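Local coordinates for ATP synthase epsilon chain (Caldalkalibacillus thermarum TA2.A1, PDB 5IK2), which is the epsilon subunit of the F1 sector of a rotary ATP synthase, binds ATP, and probably serves ATP production driven by a proton gradient across the membrane, at residues H[50-55]-H[59-64]. The protein carries 2 engineered substitutions. Residues are numbered along the deposited sequence; the frame is centred on the assembly and turned at random.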
loop_
_atom_site.group_PDB
_atom_site.type_symbol
_atom_site.label_atom_id
_atom_site.label_comp_id
_atom_site.label_asym_id
_atom_site.label_seq_id
_atom_site.Cartn_x
_atom_site.Cartn_y
_atom_site.Cartn_z
ATOM N N VAL H 50 -18.256 -64.908 15.057
ATOM C CA VAL H 50 -17.945 -65.355 16.418
ATOM C C VAL H 50 -19.109 -64.940 17.316
ATOM O O VAL H 50 -19.373 -63.747 17.471
ATOM C CB VAL H 50 -16.628 -64.737 16.942
ATOM C CG1 VAL H 50 -16.357 -65.170 18.383
ATOM C CG2 VAL H 50 -15.461 -65.120 16.038
ATOM N N ARG H 51 -19.797 -65.922 17.894
ATOM C CA ARG H 51 -20.986 -65.680 18.715
ATOM C C ARG H 51 -20.637 -65.755 20.203
ATOM O O ARG H 51 -20.134 -66.777 20.677
ATOM C CB ARG H 51 -22.087 -66.683 18.346
ATOM C CG ARG H 51 -23.327 -66.651 19.234
ATOM C CD ARG H 51 -24.584 -67.099 18.495
ATOM N NE ARG H 51 -24.338 -68.188 17.545
ATOM C CZ ARG H 51 -24.217 -69.483 17.852
ATOM N NH1 ARG H 51 -24.313 -69.914 19.112
ATOM N NH2 ARG H 51 -23.991 -70.365 16.880
ATOM N N ILE H 52 -20.901 -64.659 20.920
ATOM C CA ILE H 52 -20.647 -64.554 22.359
ATOM C C ILE H 52 -21.982 -64.465 23.095
ATOM O O ILE H 52 -22.756 -63.537 22.855
ATOM C CB ILE H 52 -19.801 -63.304 22.706
ATOM C CG1 ILE H 52 -18.489 -63.302 21.912
ATOM C CG2 ILE H 52 -19.510 -63.249 24.205
ATOM C CD1 ILE H 52 -17.677 -62.033 22.065
ATOM N N LYS H 53 -22.238 -65.425 23.985
ATOM C CA LYS H 53 -23.426 -65.415 24.847
ATOM C C LYS H 53 -23.071 -64.859 26.221
ATOM O O LYS H 53 -22.220 -65.413 26.919
ATOM C CB LYS H 53 -24.001 -66.825 25.011
ATOM C CG LYS H 53 -24.765 -67.334 23.802
ATOM C CD LYS H 53 -25.116 -68.805 23.959
ATOM C CE LYS H 53 -25.814 -69.346 22.724
ATOM N NZ LYS H 53 -25.801 -70.835 22.696
ATOM N N GLN H 54 -23.719 -63.753 26.588
ATOM C CA GLN H 54 -23.656 -63.197 27.935
ATOM C C GLN H 54 -25.056 -63.298 28.526
ATOM O O GLN H 54 -25.821 -62.334 28.507
ATOM C CB GLN H 54 -23.168 -61.747 27.897
ATOM C CG GLN H 54 -21.706 -61.613 27.497
ATOM C CD GLN H 54 -21.265 -60.174 27.312
ATOM O OE1 GLN H 54 -21.920 -59.395 26.621
ATOM N NE2 GLN H 54 -20.139 -59.818 27.918
ATOM N N GLY H 55 -25.385 -64.491 29.019
ATOM C CA GLY H 55 -26.703 -64.785 29.575
ATOM C C GLY H 55 -27.799 -64.753 28.523
ATOM O O GLY H 55 -27.889 -65.643 27.677
ATOM N N THR H 59 -24.188 -61.725 20.931
ATOM C CA THR H 59 -23.468 -60.752 20.101
ATOM C C THR H 59 -22.654 -61.488 19.035
ATOM O O THR H 59 -21.817 -62.329 19.367
ATOM C CB THR H 59 -22.520 -59.880 20.953
ATOM O OG1 THR H 59 -23.227 -59.362 22.085
ATOM C CG2 THR H 59 -21.959 -58.718 20.138
ATOM N N LEU H 60 -22.914 -61.175 17.764
ATOM C CA LEU H 60 -22.135 -61.703 16.640
ATOM C C LEU H 60 -21.069 -60.689 16.230
ATOM O O LEU H 60 -21.372 -59.509 16.070
ATOM C CB LEU H 60 -23.040 -61.993 15.439
ATOM C CG LEU H 60 -24.193 -62.985 15.628
ATOM C CD1 LEU H 60 -24.972 -63.131 14.330
ATOM C CD2 LEU H 60 -23.697 -64.344 16.098
ATOM N N ILE H 61 -19.829 -61.159 16.076
ATOM C CA ILE H 61 -18.726 -60.356 15.546
ATOM C C ILE H 61 -18.255 -61.015 14.250
ATOM O O ILE H 61 -17.897 -62.192 14.249
ATOM C CB ILE H 61 -17.537 -60.266 16.534
ATOM C CG1 ILE H 61 -18.002 -59.746 17.906
ATOM C CG2 ILE H 61 -16.431 -59.374 15.973
ATOM C CD1 ILE H 61 -18.423 -60.827 18.882
ATOM N N ALA H 62 -18.262 -60.255 13.156
ATOM C CA ALA H 62 -17.770 -60.740 11.863
ATOM C C ALA H 62 -16.246 -60.783 11.892
ATOM O O ALA H 62 -15.611 -59.737 11.913
ATOM C CB ALA H 62 -18.255 -59.834 10.735
ATOM N N VAL H 63 -15.675 -61.988 11.905
ATOM C CA VAL H 63 -14.220 -62.184 11.990
ATOM C C VAL H 63 -13.692 -62.874 10.729
ATOM O O VAL H 63 -14.271 -63.863 10.272
ATOM C CB VAL H 63 -13.839 -63.020 13.238
ATOM C CG1 VAL H 63 -12.340 -63.316 13.274
ATOM C CG2 VAL H 63 -14.280 -62.299 14.508
ATOM N N SER H 64 -12.593 -62.348 10.184
ATOM C CA SER H 64 -11.907 -62.954 9.035
ATOM C C SER H 64 -10.391 -62.918 9.235
ATOM O O SER H 64 -9.848 -61.924 9.718
ATOM C CB SER H 64 -12.283 -62.233 7.734
ATOM O OG SER H 64 -11.589 -61.005 7.586
HETATM O O HOH W 1 -23.305 -60.880 24.419
#
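Val50 and Ile61 pair antiparallel through two backbone bonds, Val50 N to Ile61 O (2.9 Å) and Ile61 N to Val50 O (3.0 Å), and Ile52 with Thr59 repeats the pattern; between them Arg51 and Leu60 form the non-hydrogen-bonded pair. On the face carrying Val50, Ile52, Ile61 and Val63, the contacts run through methyl groups. Ile52 CD1 meets Ile61 CD1 at 3.5 Å, the two chains slanting across each other, and Ile8 of strand 4-9 packs against both. With chi1 at 178°, Val50 CG1 is anti to the backbone N, and CG2 is the branch that meets Val63 CG2 diagonally across the strands. On the other face Arg51 and Leu60 stand side by side: Leu60 CD2 sits against the arginine stem, 3.6 Å from Arg51 CB, and lies at the edge of the guanidinium, near its plane. Toward the turn, a water lies within hydrogen-bonding distance of Thr59 OG1 (2.8 Å), Ile52 O and Gln54 OE1. Strands 48-54 and 57-64 thus make a beta hairpin of the N-terminal beta-sandwich domain, with Val50, Ile52 and Ile61 turned to the sandwich interior and, on the other face, Leu60 and Ala62 meeting helix 114-133.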